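Long-range contacts in ecdysteroid-phosphate phosphatase (Bombyx mori, PDB 3C7T), which removes phosphate from inactive ecdysteroid phosphates, chiefly ecdysone 22-phosphate, to release the active moulting hormones, and also has protein tyrosine phosphatase activity: residues V7-R11 with A193-M199; V85-A90 with K113-F119. All blocks are in the same frame, centred on the assembly; numbering follows the deposited sequence.

This chain is the C-terminal, phosphoglycerate mutase-like phosphatase domain of a longer protein. Near its N terminus, strand 5-11 runs into the central mixed sheet, and its end, 7-11, forms one half of contact 1. The chain then builds several helices and reaches strand 84-87. From there it passes through helix 91-104 to strand 112-114, and contact 2 closes this short loop. Only after strand 187-191 does helix 193-204 return to strand 5-11 and complete contact 1. The small loop thus lies wholly within the large one. Contact 2 ties strand 112-114, outermost within this chain, to its neighbour 84-87; contact 1 lays a helix on the sheet beside the tungstate site.

Contact 1: V7-R11 with A193-M199; sequences VFALR and AITLDQM. With WO4 (tungstate(VI)ion), chain E.
Arg11 and Ala193 meet around one oxygen of the bound tungstate. The Arg11 chain leaves CB with CG anti to the backbone N (chi1 -169°) and stays extended as far as NE, so it runs past the first residue of 193-199 toward the anion. Its CG lies 3.6 Å from Ala193 N. CD packs on Ala193 CA and CB. NE donates to tungstate O1 over 2.7 Å, and NH2 reaches O3 at 3.1 Å, so the tungsten lies in the guanidinium plane at its edge. NH1 makes a weak bond to the carbonyl of Val225. Ala193 N also donates to O1 at 2.6 Å, though with a bent angle of 131°. This oxygen is therefore gripped by a side chain and a backbone N-H. Arg15, Arg92, His192 and Lys224 bind the same anion, in a site consistent with that for the substrate phosphate. Arg11, probably itself catalytic, directly precedes His12, the residue phosphorylated during the reaction, in the RHG motif of histidine phosphatases.

Behind the site the contact is apolar. Ala9 CB packs 3.9 Å from Leu196 CG and 3.8 Å from Met199 SD. That sulfur also lies 3.8 Å from Val7 CG1. The helical segment runs nearly antiparallel to the strand, at 163°. Strands 187-191 and 230-235 flank strand 5-11, helix 162-179 packs against Thr195 and Gln198, and Phe256 of the second subunit touches Leu196.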
ATOM      1  N   VAL A   7      23.214   5.148  11.329  1.00 25.13           N
ATOM      2  CA  VAL A   7      22.951   6.111  10.266  1.00 23.40           C
ATOM      3  C   VAL A   7      22.237   5.338   9.145  1.00 22.31           C
ATOM      4  O   VAL A   7      22.702   4.272   8.708  1.00 21.59           O
ATOM      5  CB  VAL A   7      24.238   6.801   9.763  1.00 23.53           C
ATOM      6  CG1 VAL A   7      23.940   7.698   8.579  1.00 24.33           C
ATOM      7  CG2 VAL A   7      24.896   7.617  10.903  1.00 22.69           C
ATOM      8  N   PHE A   8      21.097   5.877   8.717  1.00 21.33           N
ATOM      9  CA  PHE A   8      20.242   5.201   7.739  1.00 19.88           C
ATOM     10  C   PHE A   8      20.126   6.021   6.483  1.00 19.41           C
ATOM     11  O   PHE A   8      20.272   7.244   6.520  1.00 19.27           O
ATOM     12  CB  PHE A   8      18.836   5.014   8.319  1.00 20.43           C
ATOM     13  CG  PHE A   8      18.793   4.136   9.523  1.00 21.06           C
ATOM     14  CD1 PHE A   8      19.120   2.790   9.427  1.00 21.58           C
ATOM     15  CD2 PHE A   8      18.406   4.649  10.748  1.00 23.50           C
ATOM     16  CE1 PHE A   8      19.052   1.969  10.537  1.00 21.71           C
ATOM     17  CE2 PHE A   8      18.340   3.827  11.876  1.00 23.52           C
ATOM     18  CZ  PHE A   8      18.665   2.498  11.768  1.00 23.36           C
ATOM     19  N   ALA A   9      19.835   5.350   5.366  1.00 19.73           N
ATOM     20  CA  ALA A   9      19.546   6.055   4.116  1.00 18.71           C
ATOM     21  C   ALA A   9      18.324   5.366   3.531  1.00 18.82           C
ATOM     22  O   ALA A   9      18.228   4.127   3.531  1.00 17.54           O
ATOM     23  CB  ALA A   9      20.691   5.971   3.146  1.00 19.83           C
ATOM     24  N   LEU A  10      17.381   6.179   3.093  1.00 17.83           N
ATOM     25  CA  LEU A  10      16.089   5.662   2.634  1.00 17.48           C
ATOM     26  C   LEU A  10      15.703   6.286   1.296  1.00 17.38           C
ATOM     27  O   LEU A  10      15.664   7.514   1.179  1.00 18.42           O
ATOM     28  CB  LEU A  10      15.041   5.983   3.703  1.00 17.52           C
ATOM     29  CG  LEU A  10      13.576   5.573   3.520  1.00 17.52           C
ATOM     30  CD1 LEU A  10      13.427   4.039   3.556  1.00 19.20           C
ATOM     31  CD2 LEU A  10      12.735   6.168   4.593  1.00 19.02           C
ATOM     32  N   ARG A  11      15.407   5.464   0.283  1.00 17.00           N
ATOM     33  CA  ARG A  11      14.822   6.008  -0.962  1.00 16.77           C
ATOM     34  C   ARG A  11      13.352   6.424  -0.718  1.00 18.09           C
ATOM     35  O   ARG A  11      12.641   5.821   0.108  1.00 17.77           O
ATOM     36  CB  ARG A  11      14.895   4.981  -2.117  1.00 17.88           C
ATOM     37  CG  ARG A  11      14.544   5.576  -3.472  1.00 17.74           C
ATOM     38  CD  ARG A  11      14.467   4.510  -4.563  1.00 17.34           C
ATOM     39  NE  ARG A  11      13.964   5.083  -5.793  1.00 16.91           N
ATOM     40  CZ  ARG A  11      13.302   4.387  -6.726  1.00 19.01           C
ATOM     41  NH1 ARG A  11      13.044   3.086  -6.574  1.00 19.74           N
ATOM     42  NH2 ARG A  11      12.851   4.998  -7.802  1.00 20.46           N
ATOM     43  N   ALA A 193      17.484   7.046  -5.051  1.00 22.28           N
ATOM     44  CA  ALA A 193      18.076   5.696  -5.122  1.00 22.33           C
ATOM     45  C   ALA A 193      19.580   5.748  -4.814  1.00 23.63           C
ATOM     46  O   ALA A 193      20.112   4.894  -4.086  1.00 24.31           O
ATOM     47  CB  ALA A 193      17.818   5.057  -6.481  1.00 22.67           C
ATOM     48  N   ILE A 194      20.228   6.804  -5.316  1.00 22.92           N
ATOM     49  CA  ILE A 194      21.677   7.014  -5.186  1.00 23.30           C
ATOM     50  C   ILE A 194      22.118   7.356  -3.739  1.00 22.66           C
ATOM     51  O   ILE A 194      23.297   7.177  -3.362  1.00 23.36           O
ATOM     52  CB  ILE A 194      22.122   8.105  -6.211  1.00 23.37           C
ATOM     53  CG1 ILE A 194      23.648   8.185  -6.374  1.00 26.05           C
ATOM     54  CG2 ILE A 194      21.519   9.477  -5.863  1.00 23.34           C
ATOM     55  CD1 ILE A 194      24.298   6.887  -6.766  1.00 28.25           C
ATOM     56  N   THR A 195      21.173   7.829  -2.924  1.00 22.40           N
ATOM     57  CA  THR A 195      21.441   8.270  -1.552  1.00 21.97           C
ATOM     58  C   THR A 195      22.078   7.179  -0.692  1.00 22.67           C
ATOM     59  O   THR A 195      22.961   7.460   0.153  1.00 21.49           O
ATOM     60  CB  THR A 195      20.158   8.802  -0.884  1.00 22.67           C
ATOM     61  OG1 THR A 195      19.681   9.907  -1.649  1.00 21.48           O
ATOM     62  CG2 THR A 195      20.415   9.265   0.591  1.00 22.33           C
ATOM     63  N   LEU A 196      21.641   5.933  -0.917  1.00 22.26           N
ATOM     64  CA  LEU A 196      22.167   4.798  -0.169  1.00 23.46           C
ATOM     65  C   LEU A 196      23.663   4.614  -0.430  1.00 24.10           C
ATOM     66  O   LEU A 196      24.449   4.541   0.524  1.00 24.67           O
ATOM     67  CB  LEU A 196      21.381   3.512  -0.464  1.00 22.71           C
ATOM     68  CG  LEU A 196      20.041   3.359   0.283  1.00 23.85           C
ATOM     69  CD1 LEU A 196      18.991   4.413  -0.113  1.00 24.71           C
ATOM     70  CD2 LEU A 196      19.478   1.948   0.044  1.00 21.59           C
ATOM     71  N   ASP A 197      24.059   4.570  -1.705  1.00 24.87           N
ATOM     72  CA  ASP A 197      25.492   4.540  -2.070  1.00 26.45           C
ATOM     73  C   ASP A 197      26.263   5.808  -1.651  1.00 25.64           C
ATOM     74  O   ASP A 197      27.442   5.727  -1.277  1.00 26.21           O
ATOM     75  CB  ASP A 197      25.681   4.289  -3.567  1.00 27.39           C
ATOM     76  CG  ASP A 197      25.673   2.806  -3.919  1.00 31.98           C
ATOM     77  OD1 ASP A 197      25.536   1.960  -3.008  1.00 36.26           O
ATOM     78  OD2 ASP A 197      25.828   2.485  -5.125  1.00 38.46           O
ATOM     79  N   GLN A 198      25.609   6.968  -1.686  1.00 25.11           N
ATOM     80  CA  GLN A 198      26.245   8.208  -1.185  1.00 25.20           C
ATOM     81  C   GLN A 198      26.569   8.143   0.313  1.00 25.18           C
ATOM     82  O   GLN A 198      27.653   8.591   0.781  1.00 23.66           O
ATOM     83  CB  GLN A 198      25.370   9.424  -1.460  1.00 24.91           C
ATOM     84  CG  GLN A 198      25.318   9.821  -2.911  1.00 25.67           C
ATOM     85  CD  GLN A 198      24.436  11.012  -3.106  1.00 27.33           C
ATOM     86  OE1 GLN A 198      23.208  10.903  -3.077  1.00 26.39           O
ATOM     87  NE2 GLN A 198      25.051  12.170  -3.283  1.00 25.61           N
ATOM     88  N   MET A 199      25.648   7.574   1.082  1.00 24.97           N
ATOM     89  CA  MET A 199      25.854   7.447   2.524  1.00 25.83           C
ATOM     90  C   MET A 199      27.022   6.534   2.847  1.00 26.42           C
ATOM     91  O   MET A 199      27.858   6.875   3.700  1.00 26.72           O
ATOM     92  CB  MET A 199      24.597   6.934   3.235  1.00 26.11           C
ATOM     93  CG  MET A 199      24.867   6.562   4.679  1.00 28.02           C
ATOM     94  SD  MET A 199      23.593   5.591   5.495  1.00 32.92           S
ATOM     95  CE  MET A 199      23.652   4.032   4.605  1.00 32.21           C
TER
HETATM   96  W   WO4 E   1      14.210   8.632  -7.496  1.00 20.56           W
HETATM   97  O1  WO4 E   1      15.237   7.435  -6.379  1.00 20.07           O
HETATM   98  O2  WO4 E   1      15.485   8.767  -9.015  1.00 18.66           O
HETATM   99  O3  WO4 E   1      12.572   8.002  -8.425  1.00 13.35           O
HETATM  100  O4  WO4 E   1      14.071  10.502  -6.912  1.00 18.26           O

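Contact 2: V85-A90 with K113-F119; sequences VYASPA and KVEPGLF
A beta-alpha-beta unit brings these segments together: strand 84-87, helix 91-104 and strand 112-114, with the two strands parallel neighbours in the central sheet. Lys113 N donates to Val85 O at 2.9 Å, Ala87 N to Lys113 O, and Glu115 N to Ala87 O at 2.8 Å in an almost straight bond (176°).

On the sheet face that carries Tyr86 and Lys113, their side chains cross at a slant. Lys113 CD sits 3.7 Å from Tyr86 CE2, and the chain bends beyond it, so that NZ meets a water also held by Val85 N. On its other flank Tyr86 CB touches Leu118 CD1 at 3.7 Å. A serine in place of Tyr86 would probably leave the Lys113 methylenes without their aromatic partner and open a gap near Tyr149 and Ala176.

Past the strands, Pro89 CB rests on Val114 CG1 (3.6 Å), while its CD approaches Phe119 CB. The 3-10 turn 116-118 is closed by backbone bonds, Leu118 N to Glu115 O and Phe119 N to Pro116 O; Gly117 N also donates to Glu115 OE2, at its anti lone pair. The Tyr149 hydroxyl and the backbone N of Tyr152 bond Glu115 OE1, and the backbone N of Val153 bonds OE2.

Ser88 OG lies at the edge of the Phe119 ring, 3.6 Å from CD1, carried there with OG anti to the backbone N (chi1 160°). It hydrogen-bonds NE2 of His192, whose ND1 binds tungstate and whose ring meets Phe119. Ser88 is thus a second-shell residue that probably helps to fix the rotation of this tungstate-binding and probably catalytic imidazole.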
ATOM      1  N   VAL A  85      16.805  13.929  11.221  1.00 23.78           N
ATOM      2  CA  VAL A  85      16.150  13.533   9.971  1.00 23.52           C
ATOM      3  C   VAL A  85      16.441  14.591   8.908  1.00 23.36           C
ATOM      4  O   VAL A  85      16.111  15.778   9.079  1.00 23.67           O
ATOM      5  CB  VAL A  85      14.622  13.353  10.161  1.00 23.25           C
ATOM      6  CG1 VAL A  85      13.937  12.992   8.846  1.00 22.81           C
ATOM      7  CG2 VAL A  85      14.328  12.286  11.220  1.00 23.58           C
ATOM      8  N   TYR A  86      17.107  14.150   7.844  1.00 23.28           N
ATOM      9  CA  TYR A  86      17.483  15.017   6.716  1.00 23.09           C
ATOM     10  C   TYR A  86      16.802  14.491   5.456  1.00 22.84           C
ATOM     11  O   TYR A  86      16.812  13.284   5.211  1.00 23.82           O
ATOM     12  CB  TYR A  86      19.006  15.037   6.527  1.00 23.39           C
ATOM     13  CG  TYR A  86      19.751  15.505   7.763  1.00 24.91           C
ATOM     14  CD1 TYR A  86      20.031  14.614   8.800  1.00 25.41           C
ATOM     15  CD2 TYR A  86      20.157  16.837   7.901  1.00 26.20           C
ATOM     16  CE1 TYR A  86      20.714  15.041   9.948  1.00 26.03           C
ATOM     17  CE2 TYR A  86      20.851  17.276   9.045  1.00 26.51           C
ATOM     18  CZ  TYR A  86      21.114  16.367  10.062  1.00 26.63           C
ATOM     19  OH  TYR A  86      21.777  16.759  11.198  1.00 28.23           O
ATOM     20  N   ALA A  87      16.218  15.392   4.669  1.00 21.92           N
ATOM     21  CA  ALA A  87      15.515  15.006   3.452  1.00 21.31           C
ATOM     22  C   ALA A  87      15.938  15.866   2.279  1.00 21.65           C
ATOM     23  O   ALA A  87      16.131  17.079   2.420  1.00 22.00           O
ATOM     24  CB  ALA A  87      14.028  15.099   3.646  1.00 20.30           C
ATOM     25  N   SER A  88      16.083  15.229   1.114  1.00 21.39           N
ATOM     26  CA  SER A  88      16.254  15.954  -0.133  1.00 20.74           C
ATOM     27  C   SER A  88      15.070  16.909  -0.281  1.00 20.31           C
ATOM     28  O   SER A  88      14.004  16.624   0.223  1.00 20.23           O
ATOM     29  CB  SER A  88      16.249  14.950  -1.289  1.00 20.47           C
ATOM     30  OG  SER A  88      15.966  15.597  -2.501  1.00 22.14           O
ATOM     31  N   PRO A  89      15.259  18.065  -0.947  1.00 20.28           N
ATOM     32  CA  PRO A  89      14.146  19.011  -1.032  1.00 20.66           C
ATOM     33  C   PRO A  89      13.016  18.608  -2.009  1.00 20.06           C
ATOM     34  O   PRO A  89      11.992  19.305  -2.060  1.00 20.40           O
ATOM     35  CB  PRO A  89      14.838  20.320  -1.466  1.00 20.75           C
ATOM     36  CG  PRO A  89      16.030  19.863  -2.219  1.00 20.55           C
ATOM     37  CD  PRO A  89      16.485  18.589  -1.578  1.00 20.17           C
ATOM     38  N   ALA A  90      13.192  17.508  -2.759  1.00 20.19           N
ATOM     39  CA  ALA A  90      12.132  16.961  -3.626  1.00 18.97           C
ATOM     40  C   ALA A  90      10.922  16.620  -2.776  1.00 19.52           C
ATOM     41  O   ALA A  90      11.065  16.005  -1.693  1.00 19.96           O
ATOM     42  CB  ALA A  90      12.624  15.707  -4.370  1.00 18.80           C
ATOM     43  N   LYS A 113      14.626  18.133   8.361  1.00 22.67           N
ATOM     44  CA  LYS A 113      15.590  19.133   7.929  1.00 22.93           C
ATOM     45  C   LYS A 113      15.807  18.998   6.427  1.00 23.11           C
ATOM     46  O   LYS A 113      16.411  18.023   5.973  1.00 22.62           O
ATOM     47  CB  LYS A 113      16.913  18.934   8.672  1.00 22.85           C
ATOM     48  CG  LYS A 113      16.801  19.096  10.205  1.00 23.62           C
ATOM     49  CD  LYS A 113      18.154  18.945  10.888  1.00 27.61           C
ATOM     50  CE  LYS A 113      18.031  18.266  12.256  1.00 30.81           C
ATOM     51  NZ  LYS A 113      16.922  18.829  13.084  1.00 30.86           N
ATOM     52  N   VAL A 114      15.325  19.979   5.668  1.00 23.19           N
ATOM     53  CA  VAL A 114      15.360  19.916   4.206  1.00 23.40           C
ATOM     54  C   VAL A 114      16.745  20.375   3.766  1.00 24.08           C
ATOM     55  O   VAL A 114      17.149  21.527   4.005  1.00 23.53           O
ATOM     56  CB  VAL A 114      14.217  20.753   3.572  1.00 23.70           C
ATOM     57  CG1 VAL A 114      14.407  20.920   2.053  1.00 22.94           C
ATOM     58  CG2 VAL A 114      12.865  20.115   3.883  1.00 23.80           C
ATOM     59  N   GLU A 115      17.474  19.444   3.159  1.00 23.65           N
ATOM     60  CA  GLU A 115      18.879  19.614   2.836  1.00 24.40           C
ATOM     61  C   GLU A 115      19.087  19.467   1.329  1.00 24.91           C
ATOM     62  O   GLU A 115      19.041  18.354   0.799  1.00 25.18           O
ATOM     63  CB  GLU A 115      19.694  18.558   3.580  1.00 24.18           C
ATOM     64  CG  GLU A 115      21.183  18.626   3.297  1.00 24.42           C
ATOM     65  CD  GLU A 115      21.713  20.053   3.404  1.00 28.16           C
ATOM     66  OE1 GLU A 115      21.650  20.631   4.521  1.00 28.37           O
ATOM     67  OE2 GLU A 115      22.172  20.585   2.373  1.00 28.29           O
ATOM     68  N   PRO A 116      19.283  20.587   0.619  1.00 25.23           N
ATOM     69  CA  PRO A 116      19.558  20.497  -0.825  1.00 24.89           C
ATOM     70  C   PRO A 116      20.823  19.693  -1.169  1.00 24.32           C
ATOM     71  O   PRO A 116      20.964  19.196  -2.298  1.00 25.60           O
ATOM     72  CB  PRO A 116      19.682  21.972  -1.248  1.00 25.25           C
ATOM     73  CG  PRO A 116      18.893  22.712  -0.184  1.00 25.12           C
ATOM     74  CD  PRO A 116      19.191  21.988   1.079  1.00 24.95           C
ATOM     75  N   GLY A 117      21.715  19.516  -0.201  1.00 24.81           N
ATOM     76  CA  GLY A 117      22.892  18.672  -0.414  1.00 24.58           C
ATOM     77  C   GLY A 117      22.490  17.273  -0.845  1.00 24.33           C
ATOM     78  O   GLY A 117      23.222  16.616  -1.574  1.00 24.81           O
ATOM     79  N   LEU A 118      21.305  16.839  -0.411  1.00 23.29           N
ATOM     80  CA  LEU A 118      20.801  15.497  -0.699  1.00 23.23           C
ATOM     81  C   LEU A 118      20.081  15.360  -2.041  1.00 23.21           C
ATOM     82  O   LEU A 118      19.710  14.243  -2.426  1.00 22.65           O
ATOM     83  CB  LEU A 118      19.882  15.036   0.457  1.00 22.74           C
ATOM     84  CG  LEU A 118      20.534  14.924   1.851  1.00 23.94           C
ATOM     85  CD1 LEU A 118      19.486  14.503   2.857  1.00 24.66           C
ATOM     86  CD2 LEU A 118      21.726  13.952   1.852  1.00 23.46           C
ATOM     87  N   PHE A 119      19.887  16.465  -2.766  1.00 23.47           N
ATOM     88  CA  PHE A 119      19.163  16.376  -4.045  1.00 23.38           C
ATOM     89  C   PHE A 119      19.907  15.509  -5.078  1.00 23.53           C
ATOM     90  O   PHE A 119      21.142  15.432  -5.079  1.00 23.39           O
ATOM     91  CB  PHE A 119      18.794  17.768  -4.602  1.00 22.66           C
ATOM     92  CG  PHE A 119      17.838  17.718  -5.772  1.00 23.56           C
ATOM     93  CD1 PHE A 119      16.538  17.265  -5.605  1.00 23.33           C
ATOM     94  CD2 PHE A 119      18.253  18.135  -7.044  1.00 24.13           C
ATOM     95  CE1 PHE A 119      15.655  17.206  -6.691  1.00 24.10           C
ATOM     96  CE2 PHE A 119      17.376  18.094  -8.141  1.00 26.80           C
ATOM     97  CZ  PHE A 119      16.076  17.627  -7.962  1.00 25.38           C
TER
HETATM   98  O   HOH W   1      15.767  16.106  12.783  1.00 33.98           O